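Local coordinates for possible substrate binding protein of ABC transporter system (Rhodopseudomonas palustris, PDB 3N0X) that probably binds a branched-chain amino acid or a related small solute in the periplasm and hands it to an ABC transporter for uptake, at residues Q149-G154 and V178-T183; I7-G12 and V49-D54. All blocks are in the same frame, centred on the assembly; numbering follows the deposited sequence.

Overall arrangement
Both contacts take in the carboxyl-terminal ends of neighbouring parallel strands, contact 2 running along most of strand 5-11; ligands are usually held at this end in periplasmic binding proteins of the leucine-binding family. Contact 2 (7-12 with 49-54) belongs to the mixed sheet around strand 5-11, contact 1 (149-154 with 178-183) to the four-stranded parallel sheet around strand 142-149; the two sheets are consistent with the two lobes of this fold. Their centres are 32 Å apart, their nearest atoms about 19 Å. The strands are connected through helix 152-165 in contact 1, through helix 18-35 and short strand 41-42 in contact 2. Neither contact includes a bound ligand, so any part in binding remains an inference.

Contact 1 (Q149-G154 and V178-T183); sequences QDYAFG and VPTTTT
A chi1 of 77° sets Tyr151 CG between the backbone N and the carbonyl carbon, which turns one ring face to Thr180, whose CG2 stands opposite its carbonyl carbon (OG1 chi1 49°). The two side chains cross at about a right angle in a CH-pi contact: Thr180 CG2 lies 3.6 Å from Tyr151 CG and 4.0 Å from the ring centroid, displaced toward the rim. Phe153 N sits above the opposite face. Thr180 CG2 also reaches Gln149 CB at 4.0 Å. The backbone bond from Asp150 N to Val178 O, 2.7 Å, extends the parallel pairing just past the strand ends. Gln149 NE2 makes a weak bond to Thr180 O at 3.4 Å, so the buried amide is held mainly through OE1, which accepts from Ala210 N. Beyond, Pro179 to Thr182 form a type I turn, in which Pro179 O accepts from both Thr182 N and Thr182 OG1. Asp150 OD1 forms a salt bridge with Arg155, and Tyr151 is the N-cap of helix 152-165. The contact closes a parallel beta-alpha-beta unit of strand 142-149, helix 152-165 and strand 171-178, where segment 149-154 enters that helix and segment 178-183 runs on toward helix 186-196.

Contact 2 (I7-G12 and V49-D54); sequences IALIYG and VITKDD
Asp54 OD2 is gripped by two hydroxyls, Thr80 OG1 and Ser61 OG; OD2 also touches Ile10 CG2 at 3.5 Å, the two side chains crossing at about a right angle. The other oxygen, OD1, takes the N-H of Ser56, so the buried carboxylate is fixed in rotation; Asp54 OD1 lies 3.3 Å from Gly12 CA. Five backbone hydrogen bonds link Ile7, Leu9 and Tyr11 to Ile50, Lys52 and Asp54, in parallel pairing; the last, Asp54 N to Tyr11 O at 2.9 Å, carries it past the strand end. A chi1 of 65° places Tyr11 CG between the backbone N and carbonyl carbon, and the ring leans over Thr51 and Lys52: Tyr11 CD1 comes within 3.4 Å of Lys52 O, which lies near the ring plane, and Tyr11 CE1 meets Thr51 CB at 3.6 Å. Leu9 CD2 lies 3.7 Å above one face of the ring, offset toward its rim, while the hydroxyl bonds to Glu25. A leucine in place of Tyr11 would probably leave Glu25 without this hydroxyl partner and open a gap beside Thr51. Where Ile10 and Lys52 share the other face of the sheet, Ile10 CD1 rests on Lys52 CB at 3.7 Å; the lysine then bends at chi2 (-87°) to bring NZ to Asp72 and Glu67. The connection between the strands runs through helix 18-35 and the short strand 41-42; that helix covers the Leu9, Tyr11, Val49 and Thr51 face, helix 58-70 packs on Ala8, Ile10 and Lys52, and strand 76-79 continues the sheet beyond strand 5-11.

Contact 1 (Q149-G154 and V178-T183)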
loop_
_atom_site.group_PDB
_atom_site.type_symbol
_atom_site.label_atom_id
_atom_site.label_comp_id
_atom_site.label_asym_id
_atom_site.label_seq_id
_atom_site.Cartn_x
_atom_site.Cartn_y
_atom_site.Cartn_z
ATOM N N GLN A 149 13.392 -3.086 -12.486
ATOM C CA GLN A 149 14.492 -3.973 -12.099
ATOM C C GLN A 149 14.177 -5.425 -12.503
ATOM O O GLN A 149 13.014 -5.870 -12.462
ATOM C CB GLN A 149 14.663 -3.890 -10.588
ATOM C CG GLN A 149 15.068 -2.499 -10.115
ATOM C CD GLN A 149 14.692 -2.217 -8.697
ATOM O OE1 GLN A 149 13.529 -2.279 -8.308
ATOM N NE2 GLN A 149 15.713 -1.945 -7.873
ATOM N N ASP A 150 15.225 -6.148 -12.899
ATOM C CA ASP A 150 15.098 -7.518 -13.385
ATOM C C ASP A 150 15.002 -8.495 -12.205
ATOM O O ASP A 150 15.933 -9.265 -11.921
ATOM C CB ASP A 150 16.306 -7.826 -14.282
ATOM C CG ASP A 150 16.132 -9.057 -15.113
ATOM O OD1 ASP A 150 15.027 -9.665 -15.018
ATOM O OD2 ASP A 150 17.054 -9.395 -15.893
ATOM N N TYR A 151 13.848 -8.482 -11.537
ATOM C CA TYR A 151 13.531 -9.403 -10.418
ATOM C C TYR A 151 12.044 -9.455 -10.253
ATOM O O TYR A 151 11.332 -8.704 -10.922
ATOM C CB TYR A 151 14.280 -9.060 -9.123
ATOM C CG TYR A 151 13.786 -7.902 -8.293
ATOM C CD1 TYR A 151 13.337 -6.713 -8.873
ATOM C CD2 TYR A 151 13.772 -8.003 -6.911
ATOM C CE1 TYR A 151 12.902 -5.652 -8.084
ATOM C CE2 TYR A 151 13.339 -6.977 -6.132
ATOM C CZ TYR A 151 12.932 -5.794 -6.709
ATOM O OH TYR A 151 12.477 -4.773 -5.903
ATOM N N ALA A 152 11.559 -10.373 -9.425
ATOM C CA ALA A 152 10.120 -10.638 -9.418
ATOM C C ALA A 152 9.259 -9.403 -9.153
ATOM O O ALA A 152 8.236 -9.213 -9.825
ATOM C CB ALA A 152 9.767 -11.759 -8.425
ATOM N N PHE A 153 9.650 -8.572 -8.186
ATOM C CA PHE A 153 8.887 -7.354 -7.891
ATOM C C PHE A 153 8.683 -6.504 -9.138
ATOM O O PHE A 153 7.549 -6.042 -9.441
ATOM C CB PHE A 153 9.566 -6.516 -6.809
ATOM C CG PHE A 153 8.860 -5.178 -6.530
ATOM C CD1 PHE A 153 7.697 -5.165 -5.805
ATOM C CD2 PHE A 153 9.387 -3.980 -6.984
ATOM C CE1 PHE A 153 7.014 -3.961 -5.550
ATOM C CE2 PHE A 153 8.727 -2.746 -6.731
ATOM C CZ PHE A 153 7.521 -2.763 -5.997
ATOM N N GLY A 154 9.763 -6.286 -9.863
ATOM C CA GLY A 154 9.718 -5.467 -11.076
ATOM C C GLY A 154 8.916 -6.136 -12.183
ATOM O O GLY A 154 8.055 -5.512 -12.834
ATOM N N VAL A 178 16.434 -4.073 -16.062
ATOM C CA VAL A 178 17.873 -3.912 -15.843
ATOM C C VAL A 178 18.241 -4.507 -14.500
ATOM O O VAL A 178 17.381 -4.710 -13.639
ATOM C CB VAL A 178 18.288 -2.415 -15.922
ATOM C CG1 VAL A 178 17.902 -1.842 -17.292
ATOM C CG2 VAL A 178 17.674 -1.603 -14.793
ATOM N N PRO A 179 19.531 -4.805 -14.330
ATOM C CA PRO A 179 19.926 -5.399 -13.057
ATOM C C PRO A 179 19.481 -4.566 -11.862
ATOM O O PRO A 179 19.448 -3.324 -11.900
ATOM C CB PRO A 179 21.447 -5.515 -13.201
ATOM C CG PRO A 179 21.689 -5.679 -14.654
ATOM C CD PRO A 179 20.593 -4.843 -15.335
ATOM N N THR A 180 19.100 -5.243 -10.786
ATOM C CA THR A 180 18.566 -4.579 -9.600
ATOM C C THR A 180 19.486 -3.502 -9.053
ATOM O O THR A 180 19.018 -2.530 -8.496
ATOM C CB THR A 180 18.316 -5.566 -8.433
ATOM O OG1 THR A 180 19.487 -6.376 -8.243
ATOM C CG2 THR A 180 17.093 -6.441 -8.709
ATOM N N THR A 181 20.788 -3.706 -9.235
ATOM C CA THR A 181 21.853 -2.845 -8.762
ATOM C C THR A 181 22.264 -1.709 -9.705
ATOM O O THR A 181 23.308 -1.069 -9.512
ATOM C CB THR A 181 23.133 -3.719 -8.562
ATOM O OG1 THR A 181 23.446 -4.414 -9.793
ATOM C CG2 THR A 181 22.890 -4.722 -7.437
ATOM N N THR A 182 21.487 -1.477 -10.758
ATOM C CA THR A 182 21.857 -0.476 -11.765
ATOM C C THR A 182 21.849 0.921 -11.126
ATOM O O THR A 182 20.943 1.254 -10.366
ATOM C CB THR A 182 20.873 -0.520 -12.962
ATOM O OG1 THR A 182 21.002 -1.780 -13.651
ATOM C CG2 THR A 182 21.169 0.620 -13.947
ATOM N N THR A 183 22.896 1.677 -11.407
ATOM C CA THR A 183 22.985 3.074 -10.990
ATOM C C THR A 183 23.305 4.029 -12.144
ATOM O O THR A 183 23.171 5.249 -11.973
ATOM C CB THR A 183 24.072 3.273 -9.912
ATOM O OG1 THR A 183 25.316 2.816 -10.433
ATOM C CG2 THR A 183 23.705 2.508 -8.625
#

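Contact 2 (I7-G12 and V49-D54)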
loop_
_atom_site.group_PDB
_atom_site.type_symbol
_atom_site.label_atom_id
_atom_site.label_comp_id
_atom_site.label_asym_id
_atom_site.label_seq_id
_atom_site.Cartn_x
_atom_site.Cartn_y
_atom_site.Cartn_z
ATOM N N ILE A 7 -6.119 -7.371 20.964
ATOM C CA ILE A 7 -5.567 -7.228 19.600
ATOM C C ILE A 7 -4.061 -7.208 19.676
ATOM O O ILE A 7 -3.486 -6.426 20.409
ATOM C CB ILE A 7 -6.045 -5.894 18.946
ATOM C CG1 ILE A 7 -7.565 -5.839 18.912
ATOM C CG2 ILE A 7 -5.457 -5.724 17.530
ATOM C CD1 ILE A 7 -8.146 -4.434 18.538
ATOM N N ALA A 8 -3.430 -8.106 18.929
ATOM C CA ALA A 8 -1.998 -8.154 18.837
ATOM C C ALA A 8 -1.538 -7.384 17.609
ATOM O O ALA A 8 -2.078 -7.580 16.533
ATOM C CB ALA A 8 -1.496 -9.632 18.747
ATOM N N LEU A 9 -0.562 -6.497 17.783
ATOM C CA LEU A 9 0.094 -5.854 16.673
ATOM C C LEU A 9 1.516 -6.386 16.550
ATOM O O LEU A 9 2.333 -6.249 17.481
ATOM C CB LEU A 9 0.157 -4.328 16.864
ATOM C CG LEU A 9 1.008 -3.572 15.830
ATOM C CD1 LEU A 9 0.370 -3.676 14.430
ATOM C CD2 LEU A 9 1.210 -2.097 16.283
ATOM N N ILE A 10 1.825 -6.998 15.409
ATOM C CA ILE A 10 3.166 -7.493 15.133
ATOM C C ILE A 10 3.744 -6.454 14.199
ATOM O O ILE A 10 3.124 -6.089 13.212
ATOM C CB ILE A 10 3.127 -8.858 14.432
ATOM C CG1 ILE A 10 2.149 -9.827 15.111
ATOM C CG2 ILE A 10 4.531 -9.501 14.334
ATOM C CD1 ILE A 10 2.343 -10.061 16.586
ATOM N N TYR A 11 4.935 -5.970 14.502
ATOM C CA TYR A 11 5.558 -4.877 13.751
ATOM C C TYR A 11 7.067 -4.837 13.934
ATOM O O TYR A 11 7.591 -5.366 14.919
ATOM C CB TYR A 11 4.945 -3.520 14.122
ATOM C CG TYR A 11 5.115 -2.949 15.530
ATOM C CD1 TYR A 11 5.409 -3.721 16.653
ATOM C CD2 TYR A 11 4.872 -1.605 15.730
ATOM C CE1 TYR A 11 5.525 -3.137 17.897
ATOM C CE2 TYR A 11 4.975 -1.021 16.955
ATOM C CZ TYR A 11 5.273 -1.786 18.048
ATOM O OH TYR A 11 5.335 -1.218 19.319
ATOM N N GLY A 12 7.757 -4.228 12.965
ATOM C CA GLY A 12 9.206 -4.174 13.013
ATOM C C GLY A 12 9.666 -2.946 13.767
ATOM O O GLY A 12 10.299 -2.037 13.182
ATOM N N VAL A 49 -4.475 -3.519 23.386
ATOM C CA VAL A 49 -3.523 -3.788 22.337
ATOM C C VAL A 49 -2.205 -4.252 22.928
ATOM O O VAL A 49 -1.657 -3.585 23.803
ATOM C CB VAL A 49 -3.289 -2.561 21.483
ATOM C CG1 VAL A 49 -2.207 -2.825 20.453
ATOM C CG2 VAL A 49 -4.609 -2.177 20.786
ATOM N N ILE A 50 -1.748 -5.416 22.456
ATOM C CA ILE A 50 -0.474 -6.038 22.816
ATOM C C ILE A 50 0.444 -5.865 21.617
ATOM O O ILE A 50 0.091 -6.373 20.558
ATOM C CB ILE A 50 -0.683 -7.567 23.017
ATOM C CG1 ILE A 50 -1.697 -7.834 24.135
ATOM C CG2 ILE A 50 0.641 -8.282 23.316
ATOM C CD1 ILE A 50 -1.434 -6.982 25.337
ATOM N N THR A 51 1.588 -5.206 21.765
ATOM C CA THR A 51 2.540 -5.052 20.662
ATOM C C THR A 51 3.723 -6.032 20.785
ATOM O O THR A 51 4.189 -6.331 21.891
ATOM C CB THR A 51 3.068 -3.611 20.542
ATOM O OG1 THR A 51 3.828 -3.276 21.710
ATOM C CG2 THR A 51 1.919 -2.612 20.386
ATOM N N LYS A 52 4.176 -6.539 19.638
ATOM C CA LYS A 52 5.245 -7.526 19.570
ATOM C C LYS A 52 6.198 -7.050 18.472
ATOM O O LYS A 52 5.860 -7.057 17.285
ATOM C CB LYS A 52 4.715 -8.914 19.170
ATOM C CG LYS A 52 3.694 -9.560 20.104
ATOM C CD LYS A 52 4.436 -10.321 21.194
ATOM C CE LYS A 52 3.471 -11.007 22.115
ATOM N NZ LYS A 52 4.054 -11.121 23.471
ATOM N N ASP A 53 7.401 -6.673 18.866
ATOM C CA ASP A 53 8.437 -6.291 17.931
ATOM C C ASP A 53 9.066 -7.528 17.310
ATOM O O ASP A 53 9.614 -8.378 18.036
ATOM C CB ASP A 53 9.471 -5.472 18.702
ATOM C CG ASP A 53 10.671 -5.060 17.878
ATOM O OD1 ASP A 53 10.689 -5.107 16.621
ATOM O OD2 ASP A 53 11.616 -4.618 18.563
ATOM N N ASP A 54 8.991 -7.654 15.986
ATOM C CA ASP A 54 9.632 -8.771 15.294
ATOM C C ASP A 54 10.977 -8.455 14.659
ATOM O O ASP A 54 11.587 -9.326 14.056
ATOM C CB ASP A 54 8.675 -9.428 14.278
ATOM C CG ASP A 54 8.323 -8.537 13.094
ATOM O OD1 ASP A 54 8.989 -7.508 12.860
ATOM O OD2 ASP A 54 7.391 -8.919 12.353
#